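Local coordinates for major extracellular endoglucanase (Xanthomonas campestris pv. campestris, PDB 4TUF), which cuts internal beta-1,4-glucosidic bonds in cellulose, lichenin and cereal beta-D-glucans, the part described being its family 5 catalytic TIM-barrel domain, at residues Ile9-Asp12 with Val16-Leu19; Asp44-Met49 with Asp93-Glu98; Gln50-Asn55 with Gly322-Asp327; Leu108-Pro113 with Ala134-Val139; Gly214-Leu219 with His272-Gly277. All blocks are in the same frame, centred on the assembly; numbering follows the deposited sequence.

Contact 1: Ile9-Asp12 with Val16-Leu19; sequences IVDD and VVQL
Ile-9 O takes the backbone N-H of Val-17 at 2.7 Å (Val-17 N to Ile-9 O) in a bond that is almost straight, 177° at the hydrogen, with the donor nearly in line with the C=O bond. A weaker CA-H contact reaches the same oxygen, Val-16 CA lying 3.5 Å from Ile-9 O. The oxygen is thus held by two successive residues of the returning strand of a beta hairpin, strand 9-10 turning back along strand 16-23 at the N-terminal end of the TIM barrel. Val-10 and Val-16 form an antiparallel non-hydrogen-bonded pair, their CA atoms 4.5 Å apart, and send their side chains to one face. Ile-9 and Val-17 occupy the other face, which is buried. There CG2 of Ile-9 leans obliquely on Val-17 CB at 4.1 Å, while the longer branch carries CD1 on to Leu-19. CG1 of Ile-9 is anti to the carbonyl carbon (chi1 -54°), and the isoleucine crosses the Leu-19 side chain at about a right angle. Strand 2-3 extends the sheet beyond Val-10, Ile-3 packing on Ile-9. Both Val-17 and Leu-19 touch Tyr-105, at the start of a barrel strand, and Leu-19 also meets Leu-275, consistent with a hairpin that closes the barrel bottom. In the turn, Asp-11 OD1 accepts the backbone N-H groups of Gly-14 and Lys-15, while Asp-11 CB rests 4.2 Å from Val-17 CG2. Beyond the paired backbone, Ile-9 CD1 meets Leu-19 CD1 at 3.7 Å.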
# COMPACT_ATOMS: atom_id res chain seq x y z
N ILE A 9 2.53 -16.17 -1.34
CA ILE A 9 3.47 -15.56 -2.28
C ILE A 9 4.76 -16.35 -2.29
O ILE A 9 5.40 -16.50 -1.25
CB ILE A 9 3.79 -14.11 -1.90
CG1 ILE A 9 2.51 -13.30 -1.76
CG2 ILE A 9 4.72 -13.49 -2.93
CD1 ILE A 9 2.71 -11.99 -1.05
N VAL A 10 5.16 -16.85 -3.46
CA VAL A 10 6.44 -17.53 -3.58
C VAL A 10 7.35 -16.75 -4.53
O VAL A 10 6.86 -16.00 -5.38
CB VAL A 10 6.28 -18.99 -4.06
CG1 VAL A 10 5.05 -19.61 -3.42
CG2 VAL A 10 6.17 -19.07 -5.56
N ASP A 11 8.66 -16.88 -4.36
CA ASP A 11 9.61 -16.17 -5.21
C ASP A 11 10.03 -17.04 -6.38
O ASP A 11 9.41 -18.07 -6.65
CB ASP A 11 10.84 -15.71 -4.40
CG ASP A 11 11.46 -16.83 -3.56
OD1 ASP A 11 11.29 -18.02 -3.90
OD2 ASP A 11 12.13 -16.50 -2.56
N ASP A 12 11.09 -16.63 -7.07
CA ASP A 12 11.62 -17.40 -8.20
C ASP A 12 12.06 -18.79 -7.77
O ASP A 12 11.83 -19.77 -8.48
CB ASP A 12 12.81 -16.67 -8.83
CG ASP A 12 12.38 -15.62 -9.83
OD1 ASP A 12 11.28 -15.04 -9.66
OD2 ASP A 12 13.16 -15.36 -10.78
N VAL A 16 8.29 -19.63 0.25
CA VAL A 16 7.21 -18.73 0.67
C VAL A 16 7.76 -17.41 1.22
O VAL A 16 8.63 -17.39 2.08
CB VAL A 16 6.31 -19.39 1.74
CG1 VAL A 16 5.45 -18.34 2.44
CG2 VAL A 16 5.42 -20.44 1.10
N VAL A 17 7.23 -16.32 0.69
CA VAL A 17 7.59 -14.98 1.12
C VAL A 17 6.58 -14.45 2.14
O VAL A 17 5.38 -14.58 1.95
CB VAL A 17 7.64 -14.02 -0.09
CG1 VAL A 17 7.79 -12.58 0.36
CG2 VAL A 17 8.77 -14.42 -1.04
N GLN A 18 7.08 -13.86 3.22
CA GLN A 18 6.20 -13.19 4.18
C GLN A 18 6.52 -11.71 4.23
O GLN A 18 7.66 -11.32 4.49
CB GLN A 18 6.35 -13.80 5.57
CG GLN A 18 5.42 -13.16 6.58
CD GLN A 18 5.76 -13.54 8.01
OE1 GLN A 18 6.79 -14.17 8.26
NE2 GLN A 18 4.90 -13.16 8.94
N LEU A 19 5.52 -10.88 3.97
CA LEU A 19 5.75 -9.44 3.88
C LEU A 19 5.52 -8.74 5.20
O LEU A 19 4.40 -8.34 5.52
CB LEU A 19 4.86 -8.84 2.80
CG LEU A 19 5.05 -9.45 1.42
CD1 LEU A 19 4.01 -8.92 0.47
CD2 LEU A 19 6.45 -9.17 0.91

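Contact 2: Asp44-Met49 with Asp93-Glu98; sequences DMIVQM and DKVIAE. With 2HP (dihydrogenphosphate ion), chain E.
Both 44-49 and 93-98 are helical throughout, and they come nearest at Ile-46 and Glu-98, whose CA atoms stand 8.2 Å apart. Each of these two residues directs its side chain toward the other helix. The delta methyl of Ile-46 does nearly all the touching: CD1 meets the aliphatic part of Glu-98, 3.6 Å from CG and 4.1 Å from CB, the two side chains crossing at a slant. Glu-98 offers this flank because its chain starts out anti to the backbone N (chi1 173°) and then bends at chi2 (66°), which turns the carboxylate aside and exposes methylene carbon to the isoleucine. The same methyl lies 4.3 Å from Val-95 CG1, and in this way touches two residues of the same helix, three positions apart. These are neighbouring outer helices of the (beta/alpha)8 barrel, helix 42-51 following the first barrel strand, 16-23, and helix 88-102 following the next, 56-61. Phe-99 and Arg-102 continue the surface on which Ile-46 rests, and Trp-42 reaches across from the other helix to Lys-94, Val-95 and Glu-98. Glu-98 OE1 has a long, weak ion pair with Lys-43 NZ. Lys-43 also lines a dihydrogenphosphate pocket with Asp-82 and Lys-94. Lys-94 runs extended until its last torsion, where the ammonium group turns off (chi4 65°). Its carbon CE comes to 3.3 Å from phosphate O3 and its nitrogen NZ to 3.4 Å from the same oxygen, so the ion sits alongside the end of the chain.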
# COMPACT_ATOMS: atom_id res chain seq x y z
N ASP A 44 20.91 5.22 6.04
CA ASP A 44 20.86 4.87 7.45
C ASP A 44 19.42 4.64 7.93
O ASP A 44 19.18 3.79 8.79
CB ASP A 44 21.53 5.94 8.30
CG ASP A 44 23.05 5.91 8.19
OD1 ASP A 44 23.57 5.21 7.29
OD2 ASP A 44 23.73 6.58 9.01
N MET A 45 18.48 5.39 7.37
CA MET A 45 17.08 5.23 7.73
C MET A 45 16.52 3.90 7.21
O MET A 45 15.67 3.28 7.85
CB MET A 45 16.26 6.40 7.19
CG MET A 45 14.86 6.49 7.76
SD MET A 45 14.17 8.15 7.71
CE MET A 45 14.10 8.43 5.95
N ILE A 46 17.00 3.45 6.06
CA ILE A 46 16.61 2.15 5.54
C ILE A 46 17.20 1.04 6.42
O ILE A 46 16.50 0.10 6.78
CB ILE A 46 17.07 1.96 4.08
CG1 ILE A 46 16.22 2.82 3.14
CG2 ILE A 46 16.99 0.49 3.67
CD1 ILE A 46 16.70 2.80 1.71
N VAL A 47 18.47 1.18 6.75
CA VAL A 47 19.17 0.25 7.62
C VAL A 47 18.41 0.06 8.93
O VAL A 47 18.32 -1.06 9.45
CB VAL A 47 20.61 0.74 7.92
CG1 VAL A 47 21.18 0.07 9.17
CG2 VAL A 47 21.52 0.50 6.73
N GLN A 48 17.83 1.14 9.43
CA GLN A 48 17.12 1.10 10.70
C GLN A 48 15.80 0.34 10.60
O GLN A 48 15.45 -0.41 11.51
CB GLN A 48 16.84 2.51 11.22
CG GLN A 48 16.28 2.51 12.63
CD GLN A 48 15.97 3.89 13.15
OE1 GLN A 48 15.84 4.84 12.38
NE2 GLN A 48 15.86 4.01 14.47
N MET A 49 15.07 0.54 9.51
CA MET A 49 13.75 -0.05 9.40
C MET A 49 13.86 -1.55 9.14
O MET A 49 12.95 -2.31 9.48
CB MET A 49 12.91 0.65 8.32
CG MET A 49 13.21 0.29 6.89
SD MET A 49 12.08 1.15 5.76
CE MET A 49 12.85 2.76 5.63
N ASP A 93 15.65 5.36 -8.36
CA ASP A 93 16.51 4.29 -8.84
C ASP A 93 17.45 3.81 -7.73
O ASP A 93 17.58 2.61 -7.48
CB ASP A 93 17.33 4.74 -10.05
CG ASP A 93 16.49 4.86 -11.31
OD1 ASP A 93 15.29 4.50 -11.28
OD2 ASP A 93 17.05 5.29 -12.35
N LYS A 94 18.08 4.77 -7.06
CA LYS A 94 19.07 4.47 -6.02
C LYS A 94 18.44 3.87 -4.76
O LYS A 94 19.05 3.03 -4.10
CB LYS A 94 19.83 5.75 -5.66
CG LYS A 94 21.21 5.51 -5.08
CD LYS A 94 21.98 6.81 -4.99
CE LYS A 94 23.45 6.55 -4.70
NZ LYS A 94 24.10 5.83 -5.83
N VAL A 95 17.22 4.29 -4.43
CA VAL A 95 16.54 3.78 -3.25
C VAL A 95 16.07 2.33 -3.45
O VAL A 95 16.25 1.48 -2.57
CB VAL A 95 15.33 4.66 -2.86
CG1 VAL A 95 14.49 3.98 -1.80
CG2 VAL A 95 15.80 6.02 -2.37
N ILE A 96 15.46 2.06 -4.60
CA ILE A 96 15.03 0.71 -4.93
C ILE A 96 16.22 -0.24 -5.00
O ILE A 96 16.13 -1.40 -4.58
CB ILE A 96 14.25 0.70 -6.26
CG1 ILE A 96 12.85 1.28 -6.03
CG2 ILE A 96 14.12 -0.70 -6.82
CD1 ILE A 96 12.18 1.77 -7.29
N ALA A 97 17.35 0.27 -5.49
CA ALA A 97 18.58 -0.52 -5.55
C ALA A 97 19.10 -0.85 -4.16
O ALA A 97 19.71 -1.91 -3.95
CB ALA A 97 19.64 0.23 -6.36
N GLU A 98 18.86 0.05 -3.21
CA GLU A 98 19.32 -0.15 -1.83
C GLU A 98 18.49 -1.19 -1.11
O GLU A 98 19.03 -2.08 -0.45
CB GLU A 98 19.30 1.17 -1.06
CG GLU A 98 19.61 1.02 0.43
CD GLU A 98 21.04 0.57 0.70
OE1 GLU A 98 21.87 0.63 -0.23
OE2 GLU A 98 21.32 0.15 1.84
P 2HP E . 26.87 5.56 -2.83
O1 2HP E . 27.97 4.70 -3.39
O2 2HP E . 27.28 6.11 -1.47
O3 2HP E . 26.61 6.72 -3.77
O4 2HP E . 25.62 4.73 -2.68

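Contact 3: Gln50-Asn55 with Gly322-Asp327; sequences QGLGFN and GGILRD
Ile-324 lays its two branches on two different side chains of 50-55. Its gamma methyl CG2 lies 4.1 Å from Leu-52 CD1, and its methylene CG1 lies 4.1 Å from Phe-54 CZ. The two methyls touch as Leu-52 and Ile-324 slide past each other in opposite directions. Phe-54 and Ile-324 come from opposite directions; CZ is the ring atom that touches, and CG1 lies obliquely to the ring. With chi1 of Ile-324 at -60°, CG1 is directed at the phenylalanine ring and CG2 at Leu-52. All three side chains are apolar and the contact is mostly buried. Leu-52 and Phe-54, both directed at the loop, flank Gly-53, where the chain leaves the helix. Gly-53 is the first residue to depart from helical angles, in a Schellman motif, with a positive phi of 127° at which a beta carbon would jam against the preceding carbonyl oxygen, and Gly-53 N bonds back to Gln-50 O at 3.1 Å. Residues 322-327 form a loop without regular structure, tied by backbone bonds of Ile-324 to Ser-313 and Arg-333. Trp-314 packs on Leu-52 and Ile-324. Met-337 of helix 334-344 touches Leu-52, Phe-54 and Ile-324 alike, and Trp-344 meets the Phe-54 ring edge to face, so the contact lies between the end of helix 42-51 and the last helix, just ahead of strand 56-61.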
# COMPACT_ATOMS: atom_id res chain seq x y z
N GLN A 50 14.98 -1.99 8.58
CA GLN A 50 15.18 -3.43 8.41
C GLN A 50 15.52 -4.05 9.76
O GLN A 50 15.11 -5.17 10.05
CB GLN A 50 16.27 -3.73 7.39
CG GLN A 50 16.40 -5.22 7.09
CD GLN A 50 17.44 -5.53 6.03
OE1 GLN A 50 18.58 -5.06 6.10
NE2 GLN A 50 17.05 -6.32 5.05
N GLY A 51 16.26 -3.30 10.57
CA GLY A 51 16.68 -3.77 11.88
C GLY A 51 15.54 -3.95 12.87
O GLY A 51 15.66 -4.72 13.82
N LEU A 52 14.43 -3.25 12.64
CA LEU A 52 13.28 -3.36 13.52
C LEU A 52 12.49 -4.63 13.23
O LEU A 52 11.68 -5.07 14.05
CB LEU A 52 12.37 -2.14 13.38
CG LEU A 52 12.95 -0.80 13.81
CD1 LEU A 52 12.06 0.32 13.31
CD2 LEU A 52 13.11 -0.73 15.31
N GLY A 53 12.74 -5.21 12.06
CA GLY A 53 12.10 -6.45 11.68
C GLY A 53 11.40 -6.41 10.34
O GLY A 53 10.94 -7.44 9.85
N PHE A 54 11.30 -5.22 9.74
CA PHE A 54 10.63 -5.08 8.45
C PHE A 54 11.47 -5.70 7.34
O PHE A 54 12.69 -5.50 7.29
CB PHE A 54 10.36 -3.61 8.10
CG PHE A 54 9.40 -2.92 9.04
CD1 PHE A 54 8.04 -3.14 8.96
CD2 PHE A 54 9.87 -2.01 9.98
CE1 PHE A 54 7.17 -2.50 9.82
CE2 PHE A 54 9.00 -1.36 10.83
CZ PHE A 54 7.65 -1.60 10.75
N ASN A 55 10.84 -6.45 6.44
CA ASN A 55 11.54 -6.98 5.29
C ASN A 55 10.85 -6.59 3.99
O ASN A 55 11.19 -7.09 2.92
CB ASN A 55 11.64 -8.51 5.38
CG ASN A 55 10.36 -9.20 4.98
OD1 ASN A 55 9.27 -8.65 5.11
ND2 ASN A 55 10.48 -10.44 4.51
N GLY A 322 0.32 9.39 12.61
CA GLY A 322 1.70 9.30 13.03
C GLY A 322 2.32 8.08 12.36
O GLY A 322 1.73 7.52 11.43
N GLY A 323 3.49 7.67 12.81
CA GLY A 323 4.17 6.56 12.18
C GLY A 323 4.91 5.66 13.15
O GLY A 323 4.58 5.60 14.33
N ILE A 324 5.91 4.96 12.64
CA ILE A 324 6.78 4.15 13.47
C ILE A 324 7.80 5.07 14.16
O ILE A 324 8.11 4.90 15.34
CB ILE A 324 7.48 3.06 12.65
CG1 ILE A 324 6.44 2.15 12.00
CG2 ILE A 324 8.39 2.23 13.52
CD1 ILE A 324 5.56 1.42 12.99
N LEU A 325 8.29 6.05 13.41
CA LEU A 325 9.17 7.08 13.98
C LEU A 325 8.36 8.19 14.63
O LEU A 325 7.25 8.51 14.19
CB LEU A 325 10.08 7.67 12.91
CG LEU A 325 11.09 6.74 12.24
CD1 LEU A 325 11.78 7.46 11.11
CD2 LEU A 325 12.11 6.25 13.25
N ARG A 326 8.91 8.78 15.68
CA ARG A 326 8.31 9.97 16.27
C ARG A 326 8.73 11.21 15.46
O ARG A 326 9.38 11.09 14.43
CB ARG A 326 8.72 10.12 17.74
CG ARG A 326 8.30 8.95 18.62
CD ARG A 326 8.48 9.29 20.10
NE ARG A 326 8.18 8.16 20.96
CZ ARG A 326 6.96 7.85 21.39
NH1 ARG A 326 5.93 8.60 21.02
NH2 ARG A 326 6.77 6.79 22.17
N ASP A 327 8.35 12.39 15.94
CA ASP A 327 8.56 13.62 15.18
C ASP A 327 10.03 14.03 15.09
O ASP A 327 10.38 14.88 14.27
CB ASP A 327 7.73 14.75 15.80
CG ASP A 327 6.26 14.42 15.88
OD1 ASP A 327 5.71 13.86 14.91
OD2 ASP A 327 5.64 14.71 16.93

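Contact 4: Leu108-Pro113 with Ala134-Val139; sequences LDHHTP and ADLRFV. With 2HP (dihydrogenphosphate ion), chain G; 2HP (dihydrogenphosphate ion), chain K.
In the beta-alpha-beta unit of strand 105-110, helix 129-143 and strand 149-153, Leu-108 and His-110 of the strand pack on Asp-135, Leu-136 and Val-139 of the helix. The axes of the short strand and helix segments pass 10.2 Å apart and run nearly antiparallel, at 165°. Leu-108 CD1 meets Val-139 CG1 at 3.4 Å, the two side chains crossing obliquely. Farther along, Leu-136 CD2 lies 4.1 Å from both CB and CD2 of His-110, reaching the base of the imidazole at about a right angle to that side chain. Packing of this kind joins the strands of a TIM barrel to the helices outside them; Asp-109, between the two contact residues, points the other way. Its OD2 accepts His-111 ND1 at 2.5 Å on the syn side, the donor almost in the imidazole plane but tilted 24° from that of the carboxylate. The imidazole of His-110 swings out with CG opposite the backbone N (chi1 -168°), its edge toward Asp-135: CB of the aspartate lies near the ring plane, 4.3 Å from NE2. Tyr-127 OH ties the pair together, hydrogen-bonded to both His-110 NE2 and Asp-135 OD2. The Asp-135 carboxylate also faces a dihydrogenphosphate ion, with OD1 2.8 Å from phosphate O1 and OD2 3.0 Å from phosphate O2, in a pocket shared with Arg-67, Tyr-127 and Gln-131. A second dihydrogenphosphate sets O1 over one face of the Phe-138 ring, toward its rim, 3.8 Å from CE1.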
# COMPACT_ATOMS: atom_id res chain seq x y z
N LEU A 108 5.76 -1.30 -5.39
CA LEU A 108 5.55 0.05 -5.90
C LEU A 108 4.05 0.36 -5.96
O LEU A 108 3.24 -0.54 -6.15
CB LEU A 108 6.22 0.23 -7.26
CG LEU A 108 7.75 0.09 -7.19
CD1 LEU A 108 8.38 -0.04 -8.56
CD2 LEU A 108 8.37 1.27 -6.46
N ASP A 109 3.70 1.63 -5.79
CA ASP A 109 2.32 2.05 -5.62
C ASP A 109 2.05 3.35 -6.39
O ASP A 109 2.65 4.39 -6.11
CB ASP A 109 2.02 2.23 -4.12
CG ASP A 109 0.80 3.10 -3.84
OD1 ASP A 109 -0.14 3.12 -4.66
OD2 ASP A 109 0.79 3.77 -2.79
N HIS A 110 1.14 3.28 -7.36
CA HIS A 110 0.74 4.46 -8.13
C HIS A 110 -0.25 5.26 -7.31
O HIS A 110 -1.46 5.01 -7.34
CB HIS A 110 0.12 4.05 -9.47
CG HIS A 110 -0.07 5.19 -10.42
ND1 HIS A 110 -0.91 6.25 -10.16
CD2 HIS A 110 0.49 5.44 -11.63
CE1 HIS A 110 -0.86 7.11 -11.16
NE2 HIS A 110 -0.02 6.64 -12.07
N HIS A 111 0.26 6.24 -6.57
CA HIS A 111 -0.48 6.80 -5.45
C HIS A 111 -1.38 7.96 -5.84
O HIS A 111 -2.54 8.04 -5.43
CB HIS A 111 0.49 7.24 -4.36
CG HIS A 111 -0.08 7.20 -2.98
ND1 HIS A 111 -0.18 6.03 -2.26
CD2 HIS A 111 -0.58 8.18 -2.20
CE1 HIS A 111 -0.72 6.30 -1.08
NE2 HIS A 111 -0.97 7.60 -1.02
N THR A 112 -0.83 8.88 -6.63
CA THR A 112 -1.57 10.08 -7.02
C THR A 112 -1.18 10.51 -8.42
O THR A 112 -0.01 10.42 -8.79
CB THR A 112 -1.31 11.24 -6.04
OG1 THR A 112 -1.76 12.47 -6.63
CG2 THR A 112 0.17 11.36 -5.73
N PRO A 113 -2.17 10.98 -9.20
CA PRO A 113 -1.92 11.44 -10.57
C PRO A 113 -1.23 12.80 -10.67
O PRO A 113 -0.77 13.13 -11.76
CB PRO A 113 -3.33 11.52 -11.16
CG PRO A 113 -4.21 11.80 -9.98
CD PRO A 113 -3.60 11.03 -8.85
N ALA A 134 0.44 3.92 -19.29
CA ALA A 134 1.81 4.12 -19.77
C ALA A 134 2.77 4.24 -18.59
O ALA A 134 3.89 3.74 -18.64
CB ALA A 134 1.89 5.35 -20.65
N ASP A 135 2.31 4.87 -17.51
CA ASP A 135 3.16 5.07 -16.35
C ASP A 135 3.41 3.75 -15.62
O ASP A 135 4.53 3.48 -15.19
CB ASP A 135 2.56 6.13 -15.42
CG ASP A 135 2.70 7.54 -15.99
OD1 ASP A 135 3.54 7.74 -16.90
OD2 ASP A 135 1.97 8.46 -15.54
N LEU A 136 2.37 2.92 -15.50
CA LEU A 136 2.53 1.56 -14.99
C LEU A 136 3.55 0.76 -15.82
O LEU A 136 4.42 0.10 -15.26
CB LEU A 136 1.19 0.82 -14.96
CG LEU A 136 0.10 1.38 -14.04
CD1 LEU A 136 -1.18 0.57 -14.16
CD2 LEU A 136 0.56 1.42 -12.59
N ARG A 137 3.44 0.82 -17.14
CA ARG A 137 4.38 0.11 -17.99
C ARG A 137 5.79 0.67 -17.83
O ARG A 137 6.76 -0.08 -17.88
CB ARG A 137 3.97 0.16 -19.46
CG ARG A 137 2.76 -0.68 -19.81
CD ARG A 137 2.71 -1.00 -21.30
NE ARG A 137 2.67 0.22 -22.10
CZ ARG A 137 1.56 0.86 -22.43
NH1 ARG A 137 0.38 0.40 -22.03
NH2 ARG A 137 1.62 1.97 -23.16
N PHE A 138 5.89 1.99 -17.64
CA PHE A 138 7.21 2.62 -17.48
C PHE A 138 7.93 2.06 -16.28
O PHE A 138 9.11 1.72 -16.34
CB PHE A 138 7.08 4.14 -17.33
CG PHE A 138 8.40 4.82 -17.07
CD1 PHE A 138 9.21 5.21 -18.13
CD2 PHE A 138 8.83 5.08 -15.78
CE1 PHE A 138 10.42 5.83 -17.90
CE2 PHE A 138 10.05 5.70 -15.55
CZ PHE A 138 10.84 6.07 -16.61
N VAL A 139 7.21 2.01 -15.17
CA VAL A 139 7.77 1.51 -13.93
C VAL A 139 8.11 0.02 -14.05
O VAL A 139 9.18 -0.42 -13.62
CB VAL A 139 6.79 1.75 -12.79
CG1 VAL A 139 7.12 0.87 -11.62
CG2 VAL A 139 6.80 3.22 -12.40
P 2HP G . 3.05 10.76 -18.76
O1 2HP G . 3.47 9.37 -19.19
O2 2HP G . 2.23 10.67 -17.50
O3 2HP G . 4.28 11.59 -18.47
O4 2HP G . 2.26 11.41 -19.87
P 2HP K . 7.22 9.34 -17.97
O1 2HP K . 8.73 9.28 -17.86
O2 2HP K . 6.63 9.79 -16.65
O3 2HP K . 6.84 10.32 -19.05
O4 2HP K . 6.68 7.97 -18.29

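Contact 5: Gly214-Leu219 with His272-Gly277; sequences GNLQPL and HALLLG. With 2HP (dihydrogenphosphate ion), chain I.
Leu-219 sets its CD2 methyl over one face of the His-272 imidazole, a CH-pi contact 4.3 Å from the ring centroid and 15° off the ring normal, displaced toward the CE1-NE2 rim. CG of Leu-219 is anti to the backbone N (chi1 178°), and this carries CD2 to the ring. Beside it, Leu-216 and Leu-274 meet tip to tip, CD1 to CD1, at 4.2 Å. A dihydrogenphosphate ion lies at the edge of the His-272 ring, its O2 3.2 Å from CE1; Thr-271 OG1 bonds to the ion, and Leu-219 and Phe-268 complete its pocket. In the next shell, Asn-215 shapes the chain: its OD1 accepts Gln-217 N at 3.1 Å, an Asx turn, and Gln-217 NE2 at 2.6 Å from the opposite face of the amide. Asn-215 ND2 is held by Thr-199 O and Ser-205 OG. Gly-214 and Asn-215 form a classic beta bulge against Ile-198. The contact thus joins the long loop after strand 192-195 to the approach of strand 276-280, with Leu-233 of strand 231-238 touching both Leu-219 and His-272, and Phe-265 of helix 257-266 against Leu-216.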
# COMPACT_ATOMS: atom_id res chain seq x y z
N GLY A 214 -11.34 0.20 0.44
CA GLY A 214 -11.58 -0.76 1.50
C GLY A 214 -12.65 -1.81 1.26
O GLY A 214 -12.78 -2.75 2.05
N ASN A 215 -13.42 -1.67 0.18
CA ASN A 215 -14.53 -2.58 -0.10
C ASN A 215 -14.23 -3.55 -1.24
O ASN A 215 -13.99 -3.13 -2.37
CB ASN A 215 -15.80 -1.80 -0.42
CG ASN A 215 -17.04 -2.69 -0.50
OD1 ASN A 215 -17.04 -3.82 -0.02
ND2 ASN A 215 -18.10 -2.16 -1.08
N LEU A 216 -14.28 -4.84 -0.94
CA LEU A 216 -14.03 -5.86 -1.95
C LEU A 216 -15.28 -6.68 -2.28
O LEU A 216 -15.22 -7.62 -3.08
CB LEU A 216 -12.91 -6.78 -1.50
CG LEU A 216 -11.49 -6.25 -1.66
CD1 LEU A 216 -10.52 -7.23 -1.04
CD2 LEU A 216 -11.18 -6.05 -3.13
N GLN A 217 -16.40 -6.32 -1.66
CA GLN A 217 -17.65 -7.08 -1.82
C GLN A 217 -18.05 -7.40 -3.27
O GLN A 217 -18.46 -8.53 -3.55
CB GLN A 217 -18.81 -6.35 -1.13
CG GLN A 217 -18.85 -6.48 0.38
CD GLN A 217 -19.81 -5.49 1.00
OE1 GLN A 217 -20.94 -5.83 1.36
NE2 GLN A 217 -19.38 -4.24 1.13
N PRO A 218 -17.95 -6.42 -4.20
CA PRO A 218 -18.42 -6.73 -5.56
C PRO A 218 -17.61 -7.80 -6.30
O PRO A 218 -18.04 -8.27 -7.35
CB PRO A 218 -18.30 -5.38 -6.28
CG PRO A 218 -18.38 -4.36 -5.21
CD PRO A 218 -17.64 -4.98 -4.05
N LEU A 219 -16.47 -8.20 -5.75
CA LEU A 219 -15.66 -9.27 -6.33
C LEU A 219 -16.41 -10.61 -6.31
O LEU A 219 -16.10 -11.52 -7.07
CB LEU A 219 -14.33 -9.39 -5.58
CG LEU A 219 -13.35 -10.48 -6.00
CD1 LEU A 219 -12.99 -10.33 -7.48
CD2 LEU A 219 -12.11 -10.43 -5.14
N HIS A 272 -8.59 -16.10 -1.95
CA HIS A 272 -7.64 -15.21 -2.61
C HIS A 272 -6.47 -14.87 -1.71
O HIS A 272 -6.63 -14.75 -0.50
CB HIS A 272 -8.32 -13.92 -3.05
CG HIS A 272 -9.34 -14.09 -4.13
ND1 HIS A 272 -10.65 -14.45 -3.86
CD2 HIS A 272 -9.26 -13.94 -5.47
CE1 HIS A 272 -11.32 -14.52 -5.00
NE2 HIS A 272 -10.50 -14.21 -5.99
N ALA A 273 -5.29 -14.71 -2.30
CA ALA A 273 -4.16 -14.14 -1.58
C ALA A 273 -4.55 -12.74 -1.16
O ALA A 273 -4.97 -11.94 -2.00
CB ALA A 273 -2.90 -14.12 -2.43
N LEU A 274 -4.45 -12.45 0.13
CA LEU A 274 -4.90 -11.16 0.65
C LEU A 274 -4.02 -10.65 1.78
O LEU A 274 -3.54 -11.40 2.63
CB LEU A 274 -6.35 -11.27 1.12
CG LEU A 274 -7.12 -10.00 1.48
CD1 LEU A 274 -8.60 -10.19 1.19
CD2 LEU A 274 -6.92 -9.61 2.94
N LEU A 275 -3.80 -9.34 1.77
CA LEU A 275 -3.13 -8.64 2.85
C LEU A 275 -3.63 -7.19 2.85
O LEU A 275 -4.30 -6.77 1.91
CB LEU A 275 -1.61 -8.70 2.68
CG LEU A 275 -0.95 -8.35 1.34
CD1 LEU A 275 -1.05 -6.88 0.99
CD2 LEU A 275 0.51 -8.79 1.34
N LEU A 276 -3.30 -6.44 3.88
CA LEU A 276 -3.66 -5.02 3.90
C LEU A 276 -2.55 -4.14 3.33
O LEU A 276 -1.41 -4.17 3.80
CB LEU A 276 -4.00 -4.59 5.32
CG LEU A 276 -5.18 -5.33 5.94
CD1 LEU A 276 -5.34 -4.94 7.40
CD2 LEU A 276 -6.43 -5.03 5.15
N GLY A 277 -2.88 -3.34 2.32
CA GLY A 277 -1.93 -2.40 1.75
C GLY A 277 -1.63 -1.26 2.70
O GLY A 277 -0.50 -0.76 2.76
P 2HP I . -15.02 -15.73 -4.28
O1 2HP I . -14.75 -17.16 -4.71
O2 2HP I . -13.95 -15.30 -3.31
O3 2HP I . -15.00 -14.83 -5.49
O4 2HP I . -16.37 -15.64 -3.62

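Contacts 1, 4 and 5 all reach the one curled sheet of the TIM barrel, while contacts 2 and 3 share helix 42-51 on its outside, their centres about 13 Å apart. Contact 1 comes first along the chain; contacts 2 and 3 interlock because their segments alternate, and contacts 4 and 5 are nested inside the loop that contact 3 closes, so 322-327 brings a late loop back to the end of an early helix. Contact 1 touches contact 3 through Gln-18 and Asn-55 and contact 5 through Leu-19 and Leu-275; contact 2 meets contact 4 through Ile-96 and Leu-108. The centres of contacts 2 and 5 are about 29 Å apart, on opposite sides of the chain's centre.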